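Local coordinates for protein probable zinc protease PqqL (Escherichia coli, PDB 6OFS) that is probably a periplasmic zinc-dependent endopeptidase of the M16 family, which cuts peptide chains with the help of one bound zinc ion, at residues A[776-781]-A[798-803]; A[735-740]-A[897-902]; A[477-482]-A[694-699]; A[473-478]-A[594-599]; A[355-360]-A[466-471]. All blocks are in the same frame, centred on the assembly; numbering follows the deposited sequence.

Contacts 1 and 2 belong to one five-stranded sheet near the C-terminal end of the chain. Their centres are 13 Å apart, and the neighbouring strands 733-742 and 792-801 join them. Contacts 5, 4 and 3 follow the loop after helix 448-459 in that order: residues 466-471 meet helix 352-371, residues 473-478 meet helix 591-602, and residues 477-482 meet helix 687-697. Contacts 3 and 4 share Val-477 and Asp-478 and lie 11 Å apart between centres, while the centre of contact 5 is 21 Å from that of contact 4. This loop thus fastens the first half of the chain to the second, with contact centres about 49 to 59 Å from those of contacts 1 and 2. All five lie away from the zinc site.

Contact 1. Residues A[776-781]-A[798-803]; sequences GAYSVS and AFTCQP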
# COMPACT_ATOMS: atom_id res chain seq x y z
N GLY A 776 -45.79 -32.88 -11.25
CA GLY A 776 -45.51 -32.16 -10.02
C GLY A 776 -44.42 -31.12 -10.17
O GLY A 776 -44.26 -30.52 -11.24
N ALA A 777 -43.69 -30.88 -9.08
CA ALA A 777 -42.60 -29.92 -9.03
C ALA A 777 -41.33 -30.53 -9.61
O ALA A 777 -41.18 -31.76 -9.60
CB ALA A 777 -42.36 -29.48 -7.59
N TYR A 778 -40.45 -29.68 -10.14
CA TYR A 778 -39.16 -30.07 -10.71
C TYR A 778 -38.17 -30.32 -9.58
O TYR A 778 -37.29 -31.17 -9.69
CB TYR A 778 -38.62 -28.99 -11.67
CG TYR A 778 -39.58 -28.61 -12.77
CD1 TYR A 778 -40.06 -29.56 -13.67
CD2 TYR A 778 -39.95 -27.28 -12.98
CE1 TYR A 778 -40.93 -29.21 -14.70
CE2 TYR A 778 -40.81 -26.92 -14.01
CZ TYR A 778 -41.31 -27.89 -14.87
OH TYR A 778 -42.16 -27.56 -15.89
N SER A 779 -38.31 -29.56 -8.49
CA SER A 779 -37.48 -29.67 -7.29
C SER A 779 -38.29 -29.25 -6.07
O SER A 779 -39.29 -28.54 -6.19
CB SER A 779 -36.21 -28.83 -7.43
OG SER A 779 -36.48 -27.43 -7.45
N VAL A 780 -37.87 -29.71 -4.89
CA VAL A 780 -38.51 -29.36 -3.62
C VAL A 780 -37.46 -29.32 -2.52
O VAL A 780 -36.46 -30.05 -2.57
CB VAL A 780 -39.77 -30.21 -3.28
CG1 VAL A 780 -39.40 -31.60 -2.74
CG2 VAL A 780 -40.70 -29.47 -2.32
N SER A 781 -37.68 -28.43 -1.54
CA SER A 781 -36.79 -28.24 -0.41
C SER A 781 -37.58 -27.99 0.86
O SER A 781 -38.67 -27.40 0.84
CB SER A 781 -35.82 -27.10 -0.68
OG SER A 781 -34.72 -27.25 0.20
N ALA A 798 -39.35 -24.61 -0.16
CA ALA A 798 -39.08 -24.10 -1.51
C ALA A 798 -39.38 -25.13 -2.59
O ALA A 798 -39.19 -26.32 -2.37
CB ALA A 798 -37.65 -23.61 -1.62
N PHE A 799 -39.87 -24.69 -3.75
CA PHE A 799 -40.11 -25.57 -4.89
C PHE A 799 -40.16 -24.79 -6.18
O PHE A 799 -40.45 -23.59 -6.17
CB PHE A 799 -41.33 -26.51 -4.71
CG PHE A 799 -42.71 -25.89 -4.68
CD1 PHE A 799 -43.44 -25.74 -5.85
CD2 PHE A 799 -43.29 -25.51 -3.48
CE1 PHE A 799 -44.71 -25.16 -5.83
CE2 PHE A 799 -44.57 -24.94 -3.45
CZ PHE A 799 -45.27 -24.77 -4.63
N THR A 800 -39.82 -25.46 -7.28
CA THR A 800 -39.90 -24.92 -8.64
C THR A 800 -40.83 -25.86 -9.37
O THR A 800 -40.72 -27.08 -9.20
CB THR A 800 -38.53 -24.79 -9.32
OG1 THR A 800 -37.88 -26.06 -9.33
CG2 THR A 800 -37.64 -23.73 -8.68
N CYS A 801 -41.76 -25.32 -10.14
CA CYS A 801 -42.77 -26.11 -10.84
C CYS A 801 -43.17 -25.42 -12.14
O CYS A 801 -42.65 -24.36 -12.47
CB CYS A 801 -43.98 -26.30 -9.93
SG CYS A 801 -44.86 -24.75 -9.57
N GLN A 802 -44.17 -26.01 -12.82
CA GLN A 802 -44.79 -25.46 -14.02
C GLN A 802 -45.70 -24.32 -13.52
O GLN A 802 -46.40 -24.53 -12.52
CB GLN A 802 -45.63 -26.55 -14.73
CG GLN A 802 -45.91 -26.27 -16.20
CD GLN A 802 -47.02 -27.13 -16.75
OE1 GLN A 802 -47.27 -28.26 -16.32
NE2 GLN A 802 -47.72 -26.60 -17.75
N PRO A 803 -45.71 -23.13 -14.17
CA PRO A 803 -46.53 -22.00 -13.66
C PRO A 803 -48.00 -22.30 -13.34
O PRO A 803 -48.49 -21.86 -12.30
CB PRO A 803 -46.39 -20.93 -14.74
CG PRO A 803 -45.12 -21.25 -15.42
CD PRO A 803 -44.93 -22.73 -15.36
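Val-780 and Phe-799 face each other as a non-hydrogen-bonded antiparallel pair, with Val-780 CG2 3.9 Å from Phe-799 CB. Phe-799 holds CG between its own backbone N and carbonyl carbon (chi1 68°), which swings the ring off the partner strand; its CD1 still comes within 4.3 Å of Ala-777 CB. Cys-801 CB lies equally near that methyl group. Next comes a classic beta bulge, in which Tyr-778 and Ser-779 both face Thr-800. Tyr-778 N donates to Thr-800 O at 2.8 Å, whereas the bond from Thr-800 N to Ser-779 O is weak. The Tyr-778 ring slants over the departing chain, its CE2 near Cys-801 C and its OH 3.8 Å from Gln-802 CB. On the face carrying Ser-779 and Thr-800, the two hydroxyls share a hydrogen bond, OG to OG1 2.7 Å. Backbone bonds in both directions close the Ser-781 and Ala-798 pair. The two strands form a hairpin at the border of the sheet: 779-787 is its outermost strand and 792-801 pairs onward with 733-742. Leu-809 of helix 806-823 covers Phe-799 and Cys-801, while Ile-770 of helix 749-771 meets Ala-777.

Contact 2. Residues A[735-740]-A[897-902]; sequences VSQWKR and TYTGVL
Tyr-898 and Trp-738 sit opposite each other as a hydrogen-bonded pair in two antiparallel strands of a five-stranded mixed sheet, consistent with the alpha/beta domains of M16 peptidases. Trp-738 N reaches Tyr-898 O at 2.8 Å in an almost straight bond (178°), and Tyr-898 N returns one to Trp-738 O. The Ser-736 and Gly-900 pair repeats this double link two residues further on. Of all the residues here, Tyr-898 has the most surface buried by the contact. Trp-738 CB stands at the edge of the tyrosine ring, 4.1 Å from Tyr-898 CD2. The indole in turn has Tyr-898 O at its own edge and in its plane, 3.9 Å from Trp-738 CE3. On the same face Arg-641 of helix 629-641 makes a cation-pi contact with Trp-738 and touches Tyr-898. Thr-897, on the other face, lies side by side with Lys-739. Its CG2 is anti to the carbonyl carbon, with OG1 at chi1 74°, and that methyl group packs against Lys-739 CG at 3.7 Å; the lysine chain then bends at its last torsion, leaving NZ close to the same methyl. Further along this face, Gln-737 accompanies Thr-899 and bonds through NE2 to Asn-814, and Val-735 meets Val-901. The Tyr-898 hydroxyl has its main partner in Ala-717 O. Arg-740 NH1, which also bonds Asn-896 OD1, adds a weak bond to Tyr-898 OH at 3.1 Å, the guanidinium lying nearly coplanar with the ring (25°).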
# COMPACT_ATOMS: atom_id res chain seq x y z
N VAL A 735 -41.45 -20.97 -6.13
CA VAL A 735 -42.27 -20.69 -4.94
C VAL A 735 -41.46 -20.84 -3.65
O VAL A 735 -40.84 -21.88 -3.43
CB VAL A 735 -43.58 -21.52 -4.90
CG1 VAL A 735 -44.37 -21.27 -3.62
CG2 VAL A 735 -44.45 -21.24 -6.12
N SER A 736 -41.51 -19.82 -2.78
CA SER A 736 -40.86 -19.84 -1.47
C SER A 736 -41.86 -19.50 -0.36
O SER A 736 -42.59 -18.50 -0.47
CB SER A 736 -39.69 -18.87 -1.44
OG SER A 736 -38.73 -19.20 -2.42
N GLN A 737 -41.91 -20.33 0.69
CA GLN A 737 -42.78 -20.08 1.85
C GLN A 737 -41.97 -20.21 3.13
O GLN A 737 -41.33 -21.23 3.37
CB GLN A 737 -44.01 -21.01 1.86
CG GLN A 737 -44.98 -20.72 3.01
CD GLN A 737 -46.12 -21.70 3.08
OE1 GLN A 737 -47.24 -21.43 2.60
NE2 GLN A 737 -45.87 -22.86 3.67
N TRP A 738 -41.96 -19.14 3.91
CA TRP A 738 -41.28 -19.07 5.20
C TRP A 738 -42.32 -19.00 6.29
O TRP A 738 -43.25 -18.20 6.21
CB TRP A 738 -40.40 -17.82 5.31
CG TRP A 738 -39.05 -17.93 4.67
CD1 TRP A 738 -37.89 -18.32 5.26
CD2 TRP A 738 -38.71 -17.47 3.36
NE1 TRP A 738 -36.84 -18.16 4.39
CE2 TRP A 738 -37.31 -17.64 3.21
CE3 TRP A 738 -39.44 -16.91 2.30
CZ2 TRP A 738 -36.64 -17.33 2.01
CZ3 TRP A 738 -38.77 -16.58 1.12
CH2 TRP A 738 -37.39 -16.80 0.99
N LYS A 739 -42.16 -19.85 7.28
CA LYS A 739 -43.01 -19.91 8.45
C LYS A 739 -42.09 -19.61 9.61
O LYS A 739 -41.00 -20.19 9.69
CB LYS A 739 -43.67 -21.29 8.56
CG LYS A 739 -44.94 -21.37 7.74
CD LYS A 739 -45.61 -22.74 7.82
CE LYS A 739 -46.85 -22.86 6.95
NZ LYS A 739 -47.96 -21.96 7.40
N ARG A 740 -42.45 -18.61 10.43
CA ARG A 740 -41.65 -18.17 11.58
C ARG A 740 -42.35 -18.55 12.87
O ARG A 740 -43.55 -18.34 13.02
CB ARG A 740 -41.38 -16.67 11.53
CG ARG A 740 -39.91 -16.34 11.70
CD ARG A 740 -39.69 -14.87 11.92
NE ARG A 740 -40.02 -14.49 13.29
CZ ARG A 740 -41.00 -13.66 13.63
NH1 ARG A 740 -41.74 -13.07 12.70
NH2 ARG A 740 -41.24 -13.39 14.91
N THR A 897 -46.13 -15.86 8.43
CA THR A 897 -45.89 -16.62 7.20
C THR A 897 -45.61 -15.65 6.04
O THR A 897 -46.42 -14.76 5.78
CB THR A 897 -46.99 -17.65 6.85
OG1 THR A 897 -48.15 -16.98 6.38
CG2 THR A 897 -47.32 -18.61 7.99
N TYR A 898 -44.46 -15.81 5.38
CA TYR A 898 -44.10 -14.98 4.23
C TYR A 898 -44.01 -15.86 2.98
O TYR A 898 -43.32 -16.89 2.98
CB TYR A 898 -42.81 -14.18 4.47
CG TYR A 898 -42.66 -13.63 5.88
CD1 TYR A 898 -43.23 -12.41 6.24
CD2 TYR A 898 -41.94 -14.33 6.84
CE1 TYR A 898 -43.10 -11.91 7.54
CE2 TYR A 898 -41.77 -13.82 8.13
CZ TYR A 898 -42.34 -12.60 8.47
OH TYR A 898 -42.18 -12.14 9.75
N THR A 899 -44.79 -15.49 1.95
CA THR A 899 -44.89 -16.24 0.71
C THR A 899 -44.44 -15.42 -0.47
O THR A 899 -44.77 -14.23 -0.57
CB THR A 899 -46.29 -16.83 0.57
OG1 THR A 899 -46.61 -17.47 1.81
CG2 THR A 899 -46.39 -17.86 -0.57
N GLY A 900 -43.65 -16.05 -1.33
CA GLY A 900 -43.10 -15.42 -2.52
C GLY A 900 -43.20 -16.34 -3.71
O GLY A 900 -42.80 -17.50 -3.65
N VAL A 901 -43.76 -15.81 -4.80
CA VAL A 901 -43.93 -16.54 -6.04
C VAL A 901 -43.27 -15.76 -7.16
O VAL A 901 -43.62 -14.59 -7.39
CB VAL A 901 -45.44 -16.81 -6.32
CG1 VAL A 901 -45.63 -17.51 -7.65
CG2 VAL A 901 -46.07 -17.65 -5.20
N LEU A 902 -42.29 -16.38 -7.85
CA LEU A 902 -41.63 -15.76 -9.00
C LEU A 902 -42.19 -16.45 -10.22
O LEU A 902 -42.04 -17.67 -10.37
CB LEU A 902 -40.08 -15.82 -8.94
CG LEU A 902 -39.30 -15.19 -10.13
CD1 LEU A 902 -39.70 -13.74 -10.39
CD2 LEU A 902 -37.82 -15.25 -9.89

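Contact 3. Residues A[477-482]-A[694-699]; sequences VDADPQ and ITRYLG
Arg-696 reaches from the last turn of its helix to residues 477-479, its chain extended from CG to NE and CG held anti to the backbone N (chi1 -173°). The guanidinium presents one face to Val-477 O, which stands 3.1 Å from Arg-696 CZ; because the carbonyl O stands over the face, the N-H groups do not point at it and no hydrogen bond forms. The Ala-479 methyl packs beside the same chain, with its CB 3.7 Å from Arg-696 CG and also near NH1. Tyr-697 keeps CG anti to its carbonyl carbon (chi1 -66°), a turn that brings CE1 to 3.7 Å from Val-477 CB. The same ring has Arg-696 CG over one face, 4.0 Å above its plane and offset toward the rim. An alanine in place of Arg-696 would take away the flat group that faces Val-477 O and is likely to leave the Ala-479 methyl without its packing partner. Tyr-697 OH is hydrogen-bonded to Glu-591 OE1 and Gln-595 NE2. The loop 477-482 thus lies along the C-terminal end of helix 687-697, where Asn-598 ND2 of helix 591-602 hydrogen-bonds Tyr-697 O, while Leu-698 on the inner side packs against strands 495-500 and 677-682.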
# COMPACT_ATOMS: atom_id res chain seq x y z
N VAL A 477 6.84 -11.68 18.20
CA VAL A 477 6.10 -10.74 19.02
C VAL A 477 6.77 -10.69 20.39
O VAL A 477 6.99 -11.75 20.99
CB VAL A 477 4.60 -11.16 19.15
CG1 VAL A 477 3.82 -10.21 20.04
CG2 VAL A 477 3.94 -11.31 17.79
N ASP A 478 7.06 -9.48 20.88
CA ASP A 478 7.64 -9.31 22.21
C ASP A 478 6.58 -9.69 23.25
O ASP A 478 5.41 -9.28 23.14
CB ASP A 478 8.15 -7.86 22.42
CG ASP A 478 9.49 -7.56 21.77
OD1 ASP A 478 9.61 -6.49 21.13
OD2 ASP A 478 10.43 -8.39 21.92
N ALA A 479 6.97 -10.54 24.22
CA ALA A 479 6.10 -11.02 25.29
C ALA A 479 5.74 -9.91 26.27
O ALA A 479 6.53 -8.99 26.50
CB ALA A 479 6.77 -12.17 26.04
N ASP A 480 4.54 -10.01 26.84
CA ASP A 480 4.06 -9.10 27.88
C ASP A 480 4.37 -9.81 29.22
O ASP A 480 3.85 -10.90 29.47
CB ASP A 480 2.56 -8.78 27.71
CG ASP A 480 1.95 -7.91 28.81
OD1 ASP A 480 2.64 -6.97 29.28
OD2 ASP A 480 0.78 -8.15 29.17
N PRO A 481 5.30 -9.24 30.03
CA PRO A 481 5.67 -9.89 31.30
C PRO A 481 4.49 -10.08 32.25
O PRO A 481 4.44 -11.08 32.97
CB PRO A 481 6.69 -8.91 31.90
CG PRO A 481 7.22 -8.13 30.75
CD PRO A 481 6.04 -7.98 29.84
N GLN A 482 3.54 -9.12 32.23
CA GLN A 482 2.32 -9.06 33.04
C GLN A 482 1.13 -9.89 32.49
O GLN A 482 -0.00 -9.66 32.91
CB GLN A 482 1.89 -7.58 33.20
CG GLN A 482 2.86 -6.69 33.98
CD GLN A 482 2.53 -5.23 33.82
OE1 GLN A 482 2.22 -4.74 32.72
NE2 GLN A 482 2.57 -4.49 34.92
N ILE A 694 0.41 -19.40 24.60
CA ILE A 694 -0.90 -18.81 24.87
C ILE A 694 -0.71 -17.48 25.59
O ILE A 694 -1.36 -16.50 25.23
CB ILE A 694 -1.79 -19.81 25.68
CG1 ILE A 694 -2.36 -20.92 24.78
CG2 ILE A 694 -2.93 -19.09 26.45
CD1 ILE A 694 -2.83 -22.10 25.51
N THR A 695 0.17 -17.43 26.61
CA THR A 695 0.40 -16.18 27.34
C THR A 695 1.18 -15.20 26.47
O THR A 695 0.78 -14.05 26.35
CB THR A 695 1.01 -16.41 28.74
OG1 THR A 695 2.33 -16.93 28.63
CG2 THR A 695 0.15 -17.32 29.62
N ARG A 696 2.25 -15.66 25.81
CA ARG A 696 3.07 -14.83 24.93
C ARG A 696 2.30 -14.28 23.70
O ARG A 696 2.55 -13.13 23.34
CB ARG A 696 4.35 -15.59 24.51
CG ARG A 696 5.37 -14.76 23.73
CD ARG A 696 6.71 -15.47 23.61
NE ARG A 696 7.45 -15.04 22.43
CZ ARG A 696 8.38 -14.09 22.43
NH1 ARG A 696 8.70 -13.46 23.55
NH2 ARG A 696 9.00 -13.76 21.30
N TYR A 697 1.38 -15.06 23.09
CA TYR A 697 0.70 -14.61 21.87
C TYR A 697 -0.81 -14.27 22.01
O TYR A 697 -1.30 -13.42 21.26
CB TYR A 697 0.91 -15.62 20.73
CG TYR A 697 2.35 -15.70 20.27
CD1 TYR A 697 2.89 -14.76 19.40
CD2 TYR A 697 3.20 -16.70 20.75
CE1 TYR A 697 4.23 -14.80 19.01
CE2 TYR A 697 4.54 -16.75 20.37
CZ TYR A 697 5.05 -15.81 19.49
OH TYR A 697 6.37 -15.84 19.09
N LEU A 698 -1.53 -14.91 22.94
CA LEU A 698 -2.96 -14.65 23.11
C LEU A 698 -3.27 -13.82 24.38
O LEU A 698 -4.30 -13.14 24.44
CB LEU A 698 -3.77 -15.97 23.08
CG LEU A 698 -3.32 -17.05 22.07
CD1 LEU A 698 -4.19 -18.28 22.17
CD2 LEU A 698 -3.34 -16.56 20.62
N GLY A 699 -2.36 -13.87 25.35
CA GLY A 699 -2.47 -13.13 26.60
C GLY A 699 -1.90 -11.73 26.53
O GLY A 699 -2.15 -10.90 27.40

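Contact 4. Residues A[473-478]-A[594-599]; sequences LSLTVD and FQLINQ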
# COMPACT_ATOMS: atom_id res chain seq x y z
N LEU A 473 12.67 -14.09 7.40
CA LEU A 473 11.34 -13.59 7.74
C LEU A 473 10.84 -14.16 9.06
O LEU A 473 10.89 -15.38 9.28
CB LEU A 473 10.32 -13.89 6.62
CG LEU A 473 10.62 -13.45 5.17
CD1 LEU A 473 9.57 -14.00 4.25
CD2 LEU A 473 10.68 -11.92 5.02
N SER A 474 10.33 -13.27 9.93
CA SER A 474 9.77 -13.64 11.23
C SER A 474 8.61 -12.74 11.62
O SER A 474 8.56 -11.57 11.22
CB SER A 474 10.85 -13.64 12.33
OG SER A 474 11.25 -12.33 12.70
N LEU A 475 7.67 -13.29 12.38
CA LEU A 475 6.53 -12.56 12.90
C LEU A 475 6.61 -12.61 14.42
O LEU A 475 5.59 -12.71 15.11
CB LEU A 475 5.21 -13.14 12.38
CG LEU A 475 4.83 -12.79 10.96
CD1 LEU A 475 3.57 -13.52 10.55
CD2 LEU A 475 4.63 -11.29 10.79
N THR A 476 7.85 -12.55 14.94
CA THR A 476 8.16 -12.59 16.37
C THR A 476 7.50 -11.38 17.08
O THR A 476 7.54 -10.25 16.59
CB THR A 476 9.69 -12.76 16.60
OG1 THR A 476 9.92 -13.23 17.93
CG2 THR A 476 10.51 -11.49 16.30
N VAL A 477 6.84 -11.68 18.20
CA VAL A 477 6.10 -10.74 19.02
C VAL A 477 6.77 -10.69 20.39
O VAL A 477 6.99 -11.75 20.99
CB VAL A 477 4.60 -11.16 19.15
CG1 VAL A 477 3.82 -10.21 20.04
CG2 VAL A 477 3.94 -11.31 17.79
N ASP A 478 7.06 -9.48 20.88
CA ASP A 478 7.64 -9.31 22.21
C ASP A 478 6.58 -9.69 23.25
O ASP A 478 5.41 -9.28 23.14
CB ASP A 478 8.15 -7.86 22.42
CG ASP A 478 9.49 -7.56 21.77
OD1 ASP A 478 9.61 -6.49 21.13
OD2 ASP A 478 10.43 -8.39 21.92
N PHE A 594 0.66 -19.36 16.26
CA PHE A 594 0.33 -18.36 17.28
C PHE A 594 0.74 -16.94 16.85
O PHE A 594 -0.01 -15.98 17.10
CB PHE A 594 0.98 -18.72 18.62
CG PHE A 594 0.35 -19.90 19.33
CD1 PHE A 594 0.83 -21.19 19.13
CD2 PHE A 594 -0.69 -19.71 20.23
CE1 PHE A 594 0.25 -22.28 19.79
CE2 PHE A 594 -1.27 -20.80 20.90
CZ PHE A 594 -0.79 -22.07 20.68
N GLN A 595 1.92 -16.82 16.20
CA GLN A 595 2.44 -15.53 15.69
C GLN A 595 1.50 -14.94 14.66
O GLN A 595 1.28 -13.73 14.67
CB GLN A 595 3.83 -15.68 15.04
CG GLN A 595 4.95 -16.07 15.99
CD GLN A 595 6.26 -16.35 15.31
OE1 GLN A 595 6.33 -16.81 14.17
NE2 GLN A 595 7.34 -16.09 16.02
N LEU A 596 0.95 -15.78 13.77
CA LEU A 596 0.07 -15.32 12.71
C LEU A 596 -1.28 -14.90 13.24
O LEU A 596 -1.77 -13.87 12.80
CB LEU A 596 -0.02 -16.34 11.55
CG LEU A 596 -0.78 -15.90 10.29
CD1 LEU A 596 -0.30 -14.56 9.75
CD2 LEU A 596 -0.74 -16.96 9.23
N ILE A 597 -1.85 -15.64 14.21
CA ILE A 597 -3.12 -15.28 14.87
C ILE A 597 -2.98 -13.89 15.51
O ILE A 597 -3.83 -13.02 15.29
CB ILE A 597 -3.52 -16.37 15.92
CG1 ILE A 597 -4.38 -17.49 15.28
CG2 ILE A 597 -4.20 -15.79 17.16
CD1 ILE A 597 -5.83 -17.13 14.89
N ASN A 598 -1.88 -13.68 16.27
CA ASN A 598 -1.56 -12.45 16.97
C ASN A 598 -1.40 -11.30 16.01
O ASN A 598 -1.98 -10.25 16.21
CB ASN A 598 -0.28 -12.63 17.79
CG ASN A 598 0.16 -11.38 18.53
OD1 ASN A 598 0.66 -10.41 17.95
ND2 ASN A 598 -0.01 -11.38 19.84
N GLN A 599 -0.57 -11.48 14.98
CA GLN A 599 -0.26 -10.42 14.02
C GLN A 599 -1.45 -10.07 13.14
O GLN A 599 -1.56 -8.92 12.73
CB GLN A 599 1.00 -10.75 13.20
CG GLN A 599 2.31 -10.72 14.01
CD GLN A 599 2.91 -9.35 14.26
OE1 GLN A 599 2.53 -8.33 13.67
NE2 GLN A 599 3.90 -9.30 15.12
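Leu-475 points toward helix 591-602 and, with Val-477, makes the close-packed part of this contact. Its CB lies 3.9 Å from Gln-595 CB, while its two methyl groups meet Leu-596 CD1 and Gln-599 CG, so the leucine is held across one turn of the helix. Trp-562 of helix 556-565 backs the same cluster, touching Leu-475, Gln-595 and Leu-596. Val-477 sends CG2 between two amides, 3.3 Å from Gln-599 NE2 and 3.4 Å from Asn-598 OD1; Asn-598 ND2 hydrogen-bonds Tyr-697 O. Gln-599 reaches the valine by bending at chi2 (-80°), sliding past it in the opposite direction. As in other two-halved M16 proteases, a linker joins the two halves of the chain, and residues 473-478 appear to be part of it; here it runs over the side of the helix formed by Gln-595, Asn-598 and Gln-599. The carbonyl of Leu-475 rests on the aliphatic part of Gln-595, O lying 3.5 Å from both CB and CG. Gln-595 is extended beyond CG, which carries NE2 alongside Thr-476, 3.6 Å from its CA, where it also hydrogen-bonds Tyr-697 OH. Were Gln-595 shortened to an alanine, that hydroxyl would probably lose its amide partner and a gap open where CG and the amide lay beside the Leu-475 carbonyl. Toward the solvent the fit slackens: Thr-476 is exposed, and its CB comes no nearer than 4.1 Å to Gln-595 NE2.

Contact 5. Residues A[355-360]-A[466-471]; sequences LDDVKS and YVFPGR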
# COMPACT_ATOMS: atom_id res chain seq x y z
N LEU A 355 12.35 -8.01 -5.35
CA LEU A 355 11.46 -6.85 -5.32
C LEU A 355 11.02 -6.48 -3.91
O LEU A 355 10.99 -5.29 -3.54
CB LEU A 355 10.25 -7.02 -6.28
CG LEU A 355 9.23 -5.85 -6.37
CD1 LEU A 355 9.91 -4.51 -6.67
CD2 LEU A 355 8.15 -6.13 -7.38
N ASP A 356 10.73 -7.51 -3.10
CA ASP A 356 10.29 -7.35 -1.73
C ASP A 356 11.37 -6.83 -0.80
O ASP A 356 11.06 -5.98 0.03
CB ASP A 356 9.67 -8.64 -1.20
CG ASP A 356 8.18 -8.66 -1.44
OD1 ASP A 356 7.46 -7.87 -0.78
OD2 ASP A 356 7.74 -9.44 -2.31
N ASP A 357 12.62 -7.32 -0.94
CA ASP A 357 13.72 -6.83 -0.11
C ASP A 357 13.97 -5.35 -0.36
O ASP A 357 14.08 -4.59 0.60
CB ASP A 357 15.01 -7.67 -0.29
CG ASP A 357 15.10 -8.95 0.54
OD1 ASP A 357 16.23 -9.30 0.98
OD2 ASP A 357 14.05 -9.62 0.74
N VAL A 358 13.93 -4.92 -1.64
CA VAL A 358 14.08 -3.52 -2.06
C VAL A 358 12.96 -2.67 -1.46
O VAL A 358 13.25 -1.63 -0.88
CB VAL A 358 14.19 -3.40 -3.61
CG1 VAL A 358 14.06 -1.96 -4.08
CG2 VAL A 358 15.50 -4.01 -4.11
N LYS A 359 11.69 -3.13 -1.55
CA LYS A 359 10.54 -2.42 -0.98
C LYS A 359 10.63 -2.31 0.55
O LYS A 359 10.54 -1.20 1.08
CB LYS A 359 9.22 -3.10 -1.37
CG LYS A 359 8.76 -2.77 -2.77
CD LYS A 359 7.53 -3.59 -3.10
CE LYS A 359 6.94 -3.23 -4.43
NZ LYS A 359 5.82 -4.13 -4.78
N SER A 360 10.85 -3.44 1.26
CA SER A 360 10.96 -3.46 2.71
C SER A 360 12.13 -2.63 3.23
O SER A 360 12.02 -2.04 4.31
CB SER A 360 11.02 -4.89 3.25
OG SER A 360 12.35 -5.36 3.34
N TYR A 466 19.57 -16.15 -11.68
CA TYR A 466 20.24 -15.80 -10.44
C TYR A 466 19.29 -16.01 -9.29
O TYR A 466 18.23 -15.39 -9.25
CB TYR A 466 20.79 -14.36 -10.46
CG TYR A 466 21.37 -13.92 -9.13
CD1 TYR A 466 22.54 -14.48 -8.64
CD2 TYR A 466 20.73 -12.97 -8.35
CE1 TYR A 466 23.06 -14.12 -7.40
CE2 TYR A 466 21.24 -12.58 -7.11
CZ TYR A 466 22.41 -13.16 -6.64
OH TYR A 466 22.93 -12.78 -5.42
N VAL A 467 19.69 -16.87 -8.37
CA VAL A 467 18.90 -17.15 -7.17
C VAL A 467 19.27 -16.14 -6.07
O VAL A 467 20.39 -16.17 -5.55
CB VAL A 467 18.95 -18.65 -6.72
CG1 VAL A 467 18.42 -19.58 -7.81
CG2 VAL A 467 20.36 -19.09 -6.30
N PHE A 468 18.37 -15.19 -5.79
CA PHE A 468 18.64 -14.21 -4.74
C PHE A 468 18.34 -14.82 -3.37
O PHE A 468 17.24 -15.34 -3.17
CB PHE A 468 17.87 -12.90 -4.94
CG PHE A 468 18.12 -11.85 -3.87
CD1 PHE A 468 19.28 -11.07 -3.90
CD2 PHE A 468 17.18 -11.61 -2.87
CE1 PHE A 468 19.51 -10.10 -2.92
CE2 PHE A 468 17.41 -10.64 -1.89
CZ PHE A 468 18.58 -9.89 -1.92
N PRO A 469 19.30 -14.74 -2.41
CA PRO A 469 19.07 -15.31 -1.07
C PRO A 469 17.70 -15.00 -0.45
O PRO A 469 16.91 -15.92 -0.23
CB PRO A 469 20.23 -14.77 -0.22
CG PRO A 469 21.27 -14.37 -1.17
CD PRO A 469 20.66 -14.16 -2.52
N GLY A 470 17.42 -13.72 -0.21
CA GLY A 470 16.17 -13.30 0.40
C GLY A 470 16.30 -13.24 1.91
O GLY A 470 16.82 -14.18 2.53
N ARG A 471 15.84 -12.13 2.50
CA ARG A 471 15.94 -11.87 3.93
C ARG A 471 15.18 -12.85 4.78
O ARG A 471 14.13 -13.35 4.36
CB ARG A 471 15.53 -10.42 4.25
CG ARG A 471 14.03 -10.16 4.28
CD ARG A 471 13.72 -8.68 4.45
NE ARG A 471 12.35 -8.46 4.92
CZ ARG A 471 11.28 -8.38 4.13
NH1 ARG A 471 10.08 -8.18 4.65
NH2 ARG A 471 11.41 -8.50 2.81
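Asp-357 meets Arg-471 at both its backbone and its side chain. Asp-357 OD1 accepts a weak hydrogen bond from Arg-471 N at 3.2 Å, and Asp-357 OD2 forms a salt bridge with Arg-471 NH2 at 3.5 Å. That oxygen lies at the edge of the guanidinium and in its plane, although the carboxylate itself is turned 64° against the group. Over the centre of one guanidinium face stands Ser-360 OG, 3.3 Å from Arg-471 CZ, an approach without a hydrogen bond. The ring of Phe-468 meets the acid edge-on, its CE2 3.4 Å from Asp-357 OD1 and its plane almost perpendicular to the carboxylate. These residues lash helix 352-371, in the first half of the chain, to the loop between helix 448-459 and strand 485-492, which leads into the second half, in keeping with the two-halved build of M16 proteases. In the next shell, Ser-360 OG gives a weak bond back to Asp-357 O, one helical turn before it. Gly-470 has a positive phi of 91°, where a side chain would jam against the preceding carbonyl. From helix 556-565, Arg-561 NH1 hydrogen-bonds Arg-471 O, while Ser-555 OG, just before that helix, hydrogen-bonds OD1 of Asp-356, a residue beside the guanidinium.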